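Local atomic coordinates of histidine kinase (PDB entry 3LI9), a protein that probably acts as a membrane-bound sensor histidine kinase that transfers phosphate from ATP to a protein histidine, this chain being its extracellular PDC-fold sensor domain. Residues T138-Y143 / F149-D154; E34-I39 / V169-E174; N27-Q32 / E174-V179; R102-C107 / V120-S125. All blocks are in the same frame, centred on the assembly; numbering follows the deposited sequence.

Overall arrangement
All four contacts lie in the extracellular Cache region. Interactions 1, 2 and 4 reach the same antiparallel sheet: strands 138-139 and 148-159 in interaction 1, strand 162-172 in interaction 2, strand 105-108 in interaction 4. Interactions 1 and 2, centres about 8 Å apart, are joined by backbone bonding of strands 148-159 and 162-172. Interaction 2 also touches interaction 4 through D170 and Y106, centres about 18 Å apart. Interaction 3 has its centre about 11 Å from that of interaction 2 and about 28 Å from that of interaction 4. Interaction 4 closes before interaction 1 opens, and interactions 2 and 3 span both; helix 13-48 packs both on strand 162-172 and on helix 174-180, which follows it.

Interaction 1: residues T138-Y143 / F149-D154; sequences TLTEPY and FMVSYD. With BTB (2-[bis-(2-hydroxy-ethyl)-amino]-2-hydroxymethyl-propane-1,3-diol), chain B.
L139 packs tightly against Y153 and V151 between these antiparallel segments: L139 CD1 stands over the middle of the Y153 ring, 3.6 Å from its centroid and 7° off the normal, a CH-pi contact. With CG anti to the backbone N (chi1 171°), the leucine sends this methyl to the ring and also against V151, where L139 CD1 comes to a tight 3.3 Å from V151 CG2. M33 of helix 13-48 packs on both L139 and Y153 from this side. The backbone pairing is regular at this end, T138 N meeting D154 O at 2.8 Å and D154 N returning to T138 O at 2.9 Å. T140 then breaks the pattern. Its N still donates to S152 O, but S152 N is taken by the side-chain OG1 of T140 at 3.0 Å, with an N-H...O angle of 167°; the same OG1 donates to E141 O, so two bonds fix the hydroxyl. E141, in the interrupting loop, points away and hydrogen-bonds S195 and T197. Beyond the break, with the register shifted by one residue, Y143 and selenomethionine M150 form a second hydrogen-bonded pair. The opposite side is looser and more polar. There M150 CG lies over one face of the Y143 ring, 3.9 Å from its centroid, while SE approaches obliquely in a Met-aromatic contact. Y143 OH hydrogen-bonds O6 of BTB (2.6 Å), which probably came from the crystallisation liquor and also bonds D170. The whole is an antiparallel hairpin in a PDC-type sheet, with BTB in a polar pocket, consistent with the ligand site of such sensor domains.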
# COMPACT_ATOMS: atom_id res chain seq x y z
N THR A 138 -7.10 -6.05 -3.49
CA THR A 138 -7.15 -4.63 -3.13
C THR A 138 -5.88 -4.16 -2.45
O THR A 138 -5.14 -4.98 -1.90
CB THR A 138 -8.36 -4.35 -2.24
OG1 THR A 138 -8.14 -4.89 -0.93
CG2 THR A 138 -9.55 -5.05 -2.85
N LEU A 139 -5.63 -2.86 -2.51
CA LEU A 139 -4.57 -2.22 -1.84
C LEU A 139 -5.20 -1.02 -1.13
O LEU A 139 -5.84 -0.15 -1.79
CB LEU A 139 -3.51 -1.79 -2.85
CG LEU A 139 -2.40 -0.92 -2.36
CD1 LEU A 139 -1.47 -1.66 -1.41
CD2 LEU A 139 -1.59 -0.45 -3.59
N THR A 140 -5.04 -0.98 0.19
CA THR A 140 -5.61 0.15 0.96
C THR A 140 -4.83 1.44 0.66
O THR A 140 -3.67 1.46 0.18
CB THR A 140 -5.47 -0.11 2.51
OG1 THR A 140 -4.07 -0.08 2.84
CG2 THR A 140 -6.16 -1.43 2.87
N GLU A 141 -5.43 2.54 1.06
CA GLU A 141 -4.69 3.79 1.11
C GLU A 141 -3.71 3.65 2.30
O GLU A 141 -4.01 2.92 3.22
CB GLU A 141 -5.70 4.93 1.25
CG GLU A 141 -6.16 5.31 -0.26
CD GLU A 141 -4.99 5.90 -1.14
OE1 GLU A 141 -4.71 7.07 -0.85
OE2 GLU A 141 -4.36 5.25 -2.12
N PRO A 142 -2.53 4.28 2.20
CA PRO A 142 -1.57 4.19 3.31
C PRO A 142 -2.15 4.76 4.59
O PRO A 142 -3.05 5.65 4.58
CB PRO A 142 -0.40 5.06 2.84
CG PRO A 142 -1.16 6.17 1.96
CD PRO A 142 -1.98 5.14 1.14
N TYR A 143 -1.67 4.24 5.71
CA TYR A 143 -2.25 4.64 7.02
C TYR A 143 -1.24 4.39 8.09
O TYR A 143 -0.22 3.64 7.94
CB TYR A 143 -3.55 3.87 7.29
CG TYR A 143 -3.36 2.37 7.37
CD1 TYR A 143 -3.07 1.72 8.60
CD2 TYR A 143 -3.44 1.60 6.18
CE1 TYR A 143 -2.88 0.31 8.62
CE2 TYR A 143 -3.30 0.21 6.20
CZ TYR A 143 -2.98 -0.41 7.42
OH TYR A 143 -2.84 -1.76 7.48
N PHE A 149 3.76 3.60 9.61
CA PHE A 149 3.17 3.98 8.31
C PHE A 149 3.24 2.76 7.40
O PHE A 149 4.32 2.18 7.24
CB PHE A 149 4.03 5.11 7.73
CG PHE A 149 3.30 5.85 6.57
CD1 PHE A 149 1.96 6.16 6.66
CD2 PHE A 149 4.00 6.11 5.42
CE1 PHE A 149 1.31 6.84 5.57
CE2 PHE A 149 3.40 6.75 4.37
CZ PHE A 149 2.08 7.05 4.42
N MSE A 150 2.09 2.34 6.88
CA MSE A 150 2.01 1.13 6.08
C MSE A 150 0.85 1.16 5.09
O MSE A 150 0.02 2.08 5.04
CB MSE A 150 1.85 -0.08 6.99
CG MSE A 150 0.59 -0.03 7.82
SE MSE A 150 0.55 -1.60 9.09
CE MSE A 150 1.84 -0.96 10.35
N VAL A 151 0.89 0.14 4.24
CA VAL A 151 -0.28 -0.16 3.40
C VAL A 151 -0.58 -1.65 3.50
O VAL A 151 0.31 -2.43 3.82
CB VAL A 151 0.05 0.26 1.94
CG1 VAL A 151 1.14 -0.60 1.26
CG2 VAL A 151 -1.20 0.47 1.14
N SER A 152 -1.82 -2.03 3.19
CA SER A 152 -2.19 -3.44 3.22
C SER A 152 -2.60 -3.93 1.85
O SER A 152 -3.34 -3.22 1.17
CB SER A 152 -3.42 -3.58 4.18
OG SER A 152 -3.58 -4.95 4.44
N TYR A 153 -2.17 -5.13 1.51
CA TYR A 153 -2.60 -5.79 0.26
C TYR A 153 -3.53 -6.93 0.68
O TYR A 153 -3.15 -7.74 1.53
CB TYR A 153 -1.40 -6.43 -0.45
CG TYR A 153 -0.33 -5.47 -0.98
CD1 TYR A 153 -0.28 -5.17 -2.35
CD2 TYR A 153 0.58 -4.84 -0.11
CE1 TYR A 153 0.69 -4.32 -2.84
CE2 TYR A 153 1.54 -3.93 -0.60
CZ TYR A 153 1.56 -3.71 -1.99
OH TYR A 153 2.51 -2.83 -2.48
N ASP A 154 -4.69 -7.06 0.04
CA ASP A 154 -5.63 -8.10 0.48
C ASP A 154 -6.20 -8.80 -0.74
O ASP A 154 -6.57 -8.16 -1.70
CB ASP A 154 -6.77 -7.50 1.29
CG ASP A 154 -6.26 -6.75 2.49
OD1 ASP A 154 -5.97 -7.45 3.50
OD2 ASP A 154 -6.01 -5.50 2.43
C1 BTB B . -7.23 -4.81 11.67
O1 BTB B . -6.57 -5.63 12.68
C2 BTB B . -6.35 -3.65 11.12
C3 BTB B . -6.01 -2.87 12.36
O3 BTB B . -6.00 -3.91 13.34
C4 BTB B . -7.11 -2.74 10.21
O4 BTB B . -6.07 -1.98 9.58
N BTB B . -5.14 -4.10 10.35
C5 BTB B . -4.05 -4.32 11.28
C6 BTB B . -2.90 -3.32 11.03
O6 BTB B . -2.62 -3.22 9.66
C7 BTB B . -5.58 -5.34 9.66
C8 BTB B . -4.66 -5.84 8.52
O8 BTB B . -4.22 -4.80 7.67

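Interaction 2: residues E34-I39 / V169-E174; sequences EANQAI and VDVPLE
N36 meets V171, and I39 meets V169, where helix 34-39 lies on one face of strand 169-172. The short axes pass 9.3 Å apart, with directions 157° from each other, nearly antiparallel. No hydrogen bond crosses between the segments, and the buried surface is modest, 164 Å². The apolar part consists of methyl contacts. I39 CG2 reaches V169 CG1 at 4.1 Å, the two side chains crossing at about a right angle. The other branch of that valine, V169 CG2, faces the helix backbone, 3.9 Å from N36 O. With chi1 at -176°, V171 holds CG1 anti to its backbone N and CG2 beside that N, so both methyls face the asparagine: V171 CG1 is 3.5 Å and V171 CG2 3.7 Å from N36 ND2. The polar part is anchored away from the strand. N36 OD1 accepts hydrogen bonds from Q71 NE2 and from Q32 NE2, one turn earlier in the same helix, fixing how the amide is turned. The nitrogen end is thereby presented to the valine, an amide against methyl groups in a buried contact. Y153 of strand 148-159 touches both N36 and V171, and L72 also packs on V171. The contact therefore sets the long N-terminal helix 13-48 of the PDC (Cache) fold against two adjacent strands of its antiparallel sheet, 148-159 and 162-172, with Q71 and L72, from the loop before strand 74-79, packed beside it.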
# COMPACT_ATOMS: atom_id res chain seq x y z
N GLU A 34 4.36 -5.26 -6.84
CA GLU A 34 3.78 -6.37 -7.57
C GLU A 34 4.20 -7.68 -6.82
O GLU A 34 3.44 -8.65 -6.77
CB GLU A 34 4.31 -6.41 -9.02
CG GLU A 34 3.86 -5.19 -9.80
CD GLU A 34 3.47 -5.42 -11.26
OE1 GLU A 34 3.33 -6.55 -11.75
OE2 GLU A 34 3.31 -4.41 -11.98
N ALA A 35 5.42 -7.70 -6.28
CA ALA A 35 5.84 -8.93 -5.55
C ALA A 35 4.96 -9.08 -4.29
O ALA A 35 4.46 -10.22 -4.00
CB ALA A 35 7.37 -8.88 -5.17
N ASN A 36 4.74 -7.97 -3.54
CA ASN A 36 3.96 -8.09 -2.32
C ASN A 36 2.53 -8.47 -2.59
O ASN A 36 1.92 -9.30 -1.85
CB ASN A 36 4.02 -6.72 -1.56
CG ASN A 36 5.35 -6.50 -0.91
OD1 ASN A 36 6.08 -7.45 -0.63
ND2 ASN A 36 5.69 -5.25 -0.68
N GLN A 37 1.97 -7.94 -3.67
CA GLN A 37 0.61 -8.32 -4.07
C GLN A 37 0.57 -9.83 -4.39
O GLN A 37 -0.44 -10.53 -3.99
CB GLN A 37 0.22 -7.52 -5.35
CG GLN A 37 -1.10 -7.90 -6.01
CD GLN A 37 -1.36 -6.98 -7.18
OE1 GLN A 37 -0.65 -6.99 -8.20
NE2 GLN A 37 -2.38 -6.22 -7.04
N ALA A 38 1.60 -10.33 -5.08
CA ALA A 38 1.62 -11.77 -5.49
C ALA A 38 1.75 -12.65 -4.23
O ALA A 38 1.24 -13.78 -4.24
CB ALA A 38 2.80 -12.02 -6.44
N ILE A 39 2.35 -12.16 -3.14
CA ILE A 39 2.48 -13.00 -1.92
C ILE A 39 1.09 -13.21 -1.33
O ILE A 39 0.65 -14.35 -1.06
CB ILE A 39 3.33 -12.29 -0.88
CG1 ILE A 39 4.80 -12.22 -1.39
CG2 ILE A 39 3.29 -13.11 0.51
CD1 ILE A 39 5.73 -11.35 -0.50
N VAL A 169 -1.31 -9.03 3.44
CA VAL A 169 -0.04 -8.64 4.04
C VAL A 169 0.03 -7.14 4.29
O VAL A 169 -0.58 -6.33 3.53
CB VAL A 169 1.17 -9.04 3.15
CG1 VAL A 169 1.09 -10.56 2.82
CG2 VAL A 169 1.12 -8.26 1.82
N ASP A 170 0.70 -6.79 5.41
CA ASP A 170 0.95 -5.37 5.78
C ASP A 170 2.36 -5.02 5.45
O ASP A 170 3.28 -5.74 5.81
CB ASP A 170 0.72 -5.16 7.28
CG ASP A 170 -0.75 -5.20 7.69
OD1 ASP A 170 -1.63 -5.08 6.83
OD2 ASP A 170 -1.02 -5.28 8.90
N VAL A 171 2.53 -3.90 4.76
CA VAL A 171 3.83 -3.51 4.21
C VAL A 171 4.24 -2.12 4.78
O VAL A 171 3.62 -1.13 4.42
CB VAL A 171 3.74 -3.41 2.70
CG1 VAL A 171 5.15 -3.07 2.04
CG2 VAL A 171 3.34 -4.86 2.11
N PRO A 172 5.27 -2.03 5.60
CA PRO A 172 5.71 -0.67 6.10
C PRO A 172 6.26 0.12 4.93
O PRO A 172 6.90 -0.42 3.98
CB PRO A 172 6.96 -0.96 7.02
CG PRO A 172 6.69 -2.45 7.43
CD PRO A 172 5.97 -3.16 6.26
N LEU A 173 6.02 1.43 4.98
CA LEU A 173 6.44 2.28 3.88
C LEU A 173 7.55 3.27 4.25
O LEU A 173 7.91 4.14 3.42
CB LEU A 173 5.24 3.12 3.40
CG LEU A 173 4.09 2.29 2.81
CD1 LEU A 173 2.75 3.11 2.67
CD2 LEU A 173 4.57 1.65 1.51
N GLU A 174 8.16 3.12 5.42
CA GLU A 174 9.30 3.99 5.69
C GLU A 174 10.36 3.97 4.61
O GLU A 174 10.95 5.01 4.29
CB GLU A 174 9.96 3.55 7.02
CG GLU A 174 11.05 4.51 7.46
CD GLU A 174 11.57 4.13 8.85
OE1 GLU A 174 10.84 3.43 9.59
OE2 GLU A 174 12.70 4.51 9.18

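Interaction 3: residues N27-Q32 / E174-V179; sequences NQFDAQ and EYVDDV
This is a sparse helix-to-helix contact, in which the aromatic side chain of F29 on the long helix 13-48 reaches across to Y175, V176 and V179 on the short helix 174-180. It lies where the chain passes from the seven-stranded sheet (strand 162-172) to the four-stranded one (strand 190-194). The evidence for sparseness is geometric: the axes come no closer than 12.5 Å, their directions differ by 155°, and the nearest CA atoms, of F29 and V176, are 8.3 Å apart. No direct hydrogen bond joins the segments. F29 CZ touches V179 CG1 at 3.8 Å, F29 CE1 reaches V176 CG1 at 4.1 Å, and Y175 CE1 comes to the ring edge, near its plane. Both valines approach obliquely, each using the methyl anti to its backbone N (chi1 175° for V179, 176° for V176). V176 CG2 also lies over one face of the Y175 ring and backs it on that side. A water adds the polar link, donating to F29 O at 2.8 Å and lying 2.5 Å from Y175 OH, in the plane of the tyrosine ring. M193 of strand 190-194, an outer strand of the four-stranded sheet within this chain, packs on both helices through F29 and V176. On the short helix itself, D177 forms a salt bridge with K207 and accepts a hydrogen bond from H203 N, tying the helix to the loop after strand 190-194.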
# COMPACT_ATOMS: atom_id res chain seq x y z
N ASN A 27 8.25 2.78 -12.09
CA ASN A 27 8.35 1.32 -12.25
C ASN A 27 9.31 0.62 -11.33
O ASN A 27 9.05 -0.53 -10.96
CB ASN A 27 8.58 0.97 -13.75
CG ASN A 27 7.37 1.38 -14.59
OD1 ASN A 27 7.46 2.25 -15.50
ND2 ASN A 27 6.25 0.82 -14.28
N GLN A 28 10.39 1.29 -10.88
CA GLN A 28 11.19 0.71 -9.80
C GLN A 28 10.39 0.48 -8.54
O GLN A 28 10.50 -0.62 -7.90
CB GLN A 28 12.35 1.70 -9.51
CG GLN A 28 13.38 1.62 -10.68
CD GLN A 28 14.53 2.56 -10.46
OE1 GLN A 28 15.06 2.63 -9.34
NE2 GLN A 28 14.96 3.28 -11.51
N PHE A 29 9.53 1.46 -8.19
CA PHE A 29 8.76 1.30 -6.97
C PHE A 29 7.69 0.27 -7.20
O PHE A 29 7.33 -0.47 -6.27
CB PHE A 29 8.13 2.63 -6.53
CG PHE A 29 9.09 3.50 -5.76
CD1 PHE A 29 9.33 3.27 -4.38
CD2 PHE A 29 9.81 4.48 -6.37
CE1 PHE A 29 10.23 4.06 -3.66
CE2 PHE A 29 10.67 5.30 -5.66
CZ PHE A 29 10.90 5.10 -4.32
N ASP A 30 7.18 0.18 -8.43
CA ASP A 30 6.12 -0.77 -8.70
C ASP A 30 6.58 -2.23 -8.55
O ASP A 30 5.79 -3.11 -8.21
CB ASP A 30 5.63 -0.63 -10.12
CG ASP A 30 4.40 -1.53 -10.40
OD1 ASP A 30 3.43 -1.45 -9.64
OD2 ASP A 30 4.42 -2.33 -11.35
N ALA A 31 7.84 -2.49 -8.85
CA ALA A 31 8.31 -3.91 -8.88
C ALA A 31 8.09 -4.61 -7.53
O ALA A 31 7.59 -5.72 -7.51
CB ALA A 31 9.80 -3.99 -9.29
N GLN A 32 8.44 -3.97 -6.41
CA GLN A 32 8.33 -4.65 -5.13
C GLN A 32 6.88 -4.68 -4.75
O GLN A 32 6.44 -5.59 -4.08
CB GLN A 32 9.09 -3.95 -4.03
CG GLN A 32 9.04 -4.65 -2.65
CD GLN A 32 9.54 -6.12 -2.65
OE1 GLN A 32 10.65 -6.41 -3.09
NE2 GLN A 32 8.70 -7.03 -2.20
N GLU A 174 8.16 3.12 5.42
CA GLU A 174 9.30 3.99 5.69
C GLU A 174 10.36 3.97 4.61
O GLU A 174 10.95 5.01 4.29
CB GLU A 174 9.96 3.55 7.02
CG GLU A 174 11.05 4.51 7.46
CD GLU A 174 11.57 4.13 8.85
OE1 GLU A 174 10.84 3.43 9.59
OE2 GLU A 174 12.70 4.51 9.18
N TYR A 175 10.56 2.83 3.96
CA TYR A 175 11.61 2.70 2.94
C TYR A 175 11.36 3.65 1.77
O TYR A 175 12.30 4.10 1.11
CB TYR A 175 11.72 1.23 2.46
CG TYR A 175 10.70 0.92 1.42
CD1 TYR A 175 10.99 1.06 0.02
CD2 TYR A 175 9.44 0.45 1.80
CE1 TYR A 175 10.00 0.79 -0.95
CE2 TYR A 175 8.48 0.12 0.85
CZ TYR A 175 8.77 0.29 -0.51
OH TYR A 175 7.80 0.03 -1.43
N VAL A 176 10.09 3.94 1.54
CA VAL A 176 9.78 4.88 0.45
C VAL A 176 10.42 6.24 0.68
O VAL A 176 11.02 6.82 -0.26
CB VAL A 176 8.30 4.96 0.24
CG1 VAL A 176 7.95 6.04 -0.86
CG2 VAL A 176 7.76 3.60 -0.15
N ASP A 177 10.29 6.76 1.89
CA ASP A 177 10.91 8.02 2.23
C ASP A 177 12.41 7.88 2.16
O ASP A 177 13.08 8.75 1.63
CB ASP A 177 10.51 8.51 3.62
CG ASP A 177 10.94 9.97 3.86
OD1 ASP A 177 10.72 10.83 3.01
OD2 ASP A 177 11.58 10.27 4.90
N ASP A 178 12.97 6.81 2.72
CA ASP A 178 14.44 6.63 2.63
C ASP A 178 15.00 6.75 1.20
O ASP A 178 16.02 7.43 0.97
CB ASP A 178 14.92 5.33 3.27
CG ASP A 178 14.55 5.26 4.76
OD1 ASP A 178 14.26 6.31 5.38
OD2 ASP A 178 14.51 4.13 5.31
N VAL A 179 14.35 6.10 0.25
CA VAL A 179 14.79 6.04 -1.10
C VAL A 179 14.40 7.34 -1.86
O VAL A 179 15.28 7.97 -2.45
CB VAL A 179 14.14 4.84 -1.85
CG1 VAL A 179 14.59 4.92 -3.36
CG2 VAL A 179 14.65 3.47 -1.25
O HOH W 1 8.59 -0.28 -3.81

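Interaction 4: residues R102-C107 / V120-S125; sequences RFVPYC and VHYDSS
The two backbones stay well apart, the nearest CA atoms being those of V104 and V120 at 8.5 Å, and no backbone hydrogen bond crosses between them, so R102, V104, Y122 and D123 make the contact with their side chains. Y122 is held from two directions. V104 CG1 stands over one face of its ring, 4.1 Å from the centroid and 16° off the normal, a CH-pi contact. At the ring edge comes the guanidinium of R102: its NH1 is 3.4 Å from Y122 CE1, and the two planes are 67° apart, so the ring presents its edge to a guanidinium face. Bent at chi3, the arginine brings the same NH1 to D123 OD1 at 3.0 Å in a salt bridge, meeting the carboxylate on its syn side with an N-H...O angle of 151°. Second partners position these groups: R102 NE donates to Y79 O, and Y122 OH hydrogen-bonds D98. H121 O accepts S125 N at 2.7 Å and S124 N as well, turning the loop into the next helix. V104 leads into strand 105-108, so the contact joins the loop before that strand to the loop before helix 126-134, whose Y127 and Y128 also touch Y122.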
# COMPACT_ATOMS: atom_id res chain seq x y z
N ARG A 102 -14.18 -16.99 14.91
CA ARG A 102 -13.87 -16.90 13.45
C ARG A 102 -12.36 -17.04 13.28
O ARG A 102 -11.61 -16.60 14.19
CB ARG A 102 -14.31 -15.59 12.81
CG ARG A 102 -15.87 -15.51 12.71
CD ARG A 102 -16.43 -14.20 12.24
NE ARG A 102 -15.96 -13.80 10.90
CZ ARG A 102 -16.37 -12.72 10.30
NH1 ARG A 102 -17.31 -11.99 10.93
NH2 ARG A 102 -15.86 -12.33 9.11
N PHE A 103 -11.91 -17.66 12.20
CA PHE A 103 -10.42 -17.73 11.97
C PHE A 103 -9.95 -16.42 11.39
O PHE A 103 -10.12 -16.16 10.21
CB PHE A 103 -10.09 -18.90 11.02
CG PHE A 103 -8.65 -19.33 11.05
CD1 PHE A 103 -7.93 -19.38 12.26
CD2 PHE A 103 -7.99 -19.67 9.85
CE1 PHE A 103 -6.64 -19.81 12.29
CE2 PHE A 103 -6.63 -20.08 9.90
CZ PHE A 103 -5.97 -20.14 11.12
N VAL A 104 -9.34 -15.58 12.27
CA VAL A 104 -8.92 -14.22 11.90
C VAL A 104 -7.49 -13.92 12.41
O VAL A 104 -7.24 -12.86 13.01
CB VAL A 104 -9.95 -13.15 12.41
CG1 VAL A 104 -11.27 -13.19 11.51
CG2 VAL A 104 -10.24 -13.33 13.91
N PRO A 105 -6.55 -14.85 12.19
CA PRO A 105 -5.21 -14.65 12.80
C PRO A 105 -4.41 -13.51 12.11
O PRO A 105 -4.26 -13.51 10.88
CB PRO A 105 -4.54 -16.02 12.64
CG PRO A 105 -5.17 -16.57 11.29
CD PRO A 105 -6.64 -16.08 11.38
N TYR A 106 -3.86 -12.60 12.93
CA TYR A 106 -3.01 -11.50 12.41
C TYR A 106 -1.63 -11.75 12.98
O TYR A 106 -1.38 -11.50 14.18
CB TYR A 106 -3.58 -10.15 12.88
CG TYR A 106 -2.73 -8.96 12.48
CD1 TYR A 106 -2.32 -8.82 11.19
CD2 TYR A 106 -2.38 -7.97 13.41
CE1 TYR A 106 -1.53 -7.67 10.77
CE2 TYR A 106 -1.62 -6.88 13.01
CZ TYR A 106 -1.25 -6.72 11.68
OH TYR A 106 -0.46 -5.68 11.27
N CYS A 107 -0.74 -12.33 12.17
CA CYS A 107 0.62 -12.67 12.61
C CYS A 107 1.49 -11.46 12.26
O CYS A 107 1.57 -11.08 11.11
CB CYS A 107 1.05 -13.93 11.87
SG CYS A 107 2.77 -14.33 12.35
N VAL A 120 -8.98 -7.05 13.90
CA VAL A 120 -10.10 -6.23 14.49
C VAL A 120 -10.75 -5.49 13.31
O VAL A 120 -10.10 -5.24 12.24
CB VAL A 120 -9.63 -5.29 15.68
CG1 VAL A 120 -10.80 -4.57 16.26
CG2 VAL A 120 -9.10 -6.10 16.83
N HIS A 121 -12.06 -5.18 13.44
CA HIS A 121 -12.75 -4.37 12.41
C HIS A 121 -12.95 -5.04 11.08
O HIS A 121 -13.17 -4.38 10.04
CB HIS A 121 -12.03 -3.03 12.21
CG HIS A 121 -11.85 -2.25 13.48
ND1 HIS A 121 -12.84 -2.14 14.44
CD2 HIS A 121 -10.80 -1.52 13.94
CE1 HIS A 121 -12.40 -1.41 15.45
NE2 HIS A 121 -11.17 -1.02 15.17
N TYR A 122 -12.87 -6.37 11.04
CA TYR A 122 -13.03 -7.03 9.78
C TYR A 122 -14.48 -6.88 9.23
O TYR A 122 -14.75 -7.00 8.02
CB TYR A 122 -12.61 -8.50 9.92
CG TYR A 122 -13.07 -9.19 11.15
CD1 TYR A 122 -14.36 -9.72 11.22
CD2 TYR A 122 -12.22 -9.33 12.25
CE1 TYR A 122 -14.77 -10.35 12.38
CE2 TYR A 122 -12.60 -9.99 13.39
CZ TYR A 122 -13.88 -10.50 13.44
OH TYR A 122 -14.30 -11.11 14.56
N ASP A 123 -15.41 -6.66 10.15
CA ASP A 123 -16.79 -6.46 9.72
C ASP A 123 -17.01 -5.08 9.08
O ASP A 123 -17.99 -4.90 8.35
CB ASP A 123 -17.73 -6.68 10.90
CG ASP A 123 -18.02 -8.15 11.15
OD1 ASP A 123 -17.69 -9.04 10.32
OD2 ASP A 123 -18.62 -8.43 12.20
N SER A 124 -16.13 -4.12 9.33
CA SER A 124 -16.32 -2.77 8.76
C SER A 124 -15.17 -2.16 7.93
O SER A 124 -15.41 -1.28 7.08
CB SER A 124 -16.72 -1.82 9.89
OG SER A 124 -15.63 -1.71 10.80
N SER A 125 -13.93 -2.58 8.14
CA SER A 125 -12.82 -1.92 7.41
C SER A 125 -12.61 -2.40 5.99
O SER A 125 -12.80 -3.55 5.69
CB SER A 125 -11.50 -2.08 8.16
OG SER A 125 -11.60 -1.44 9.43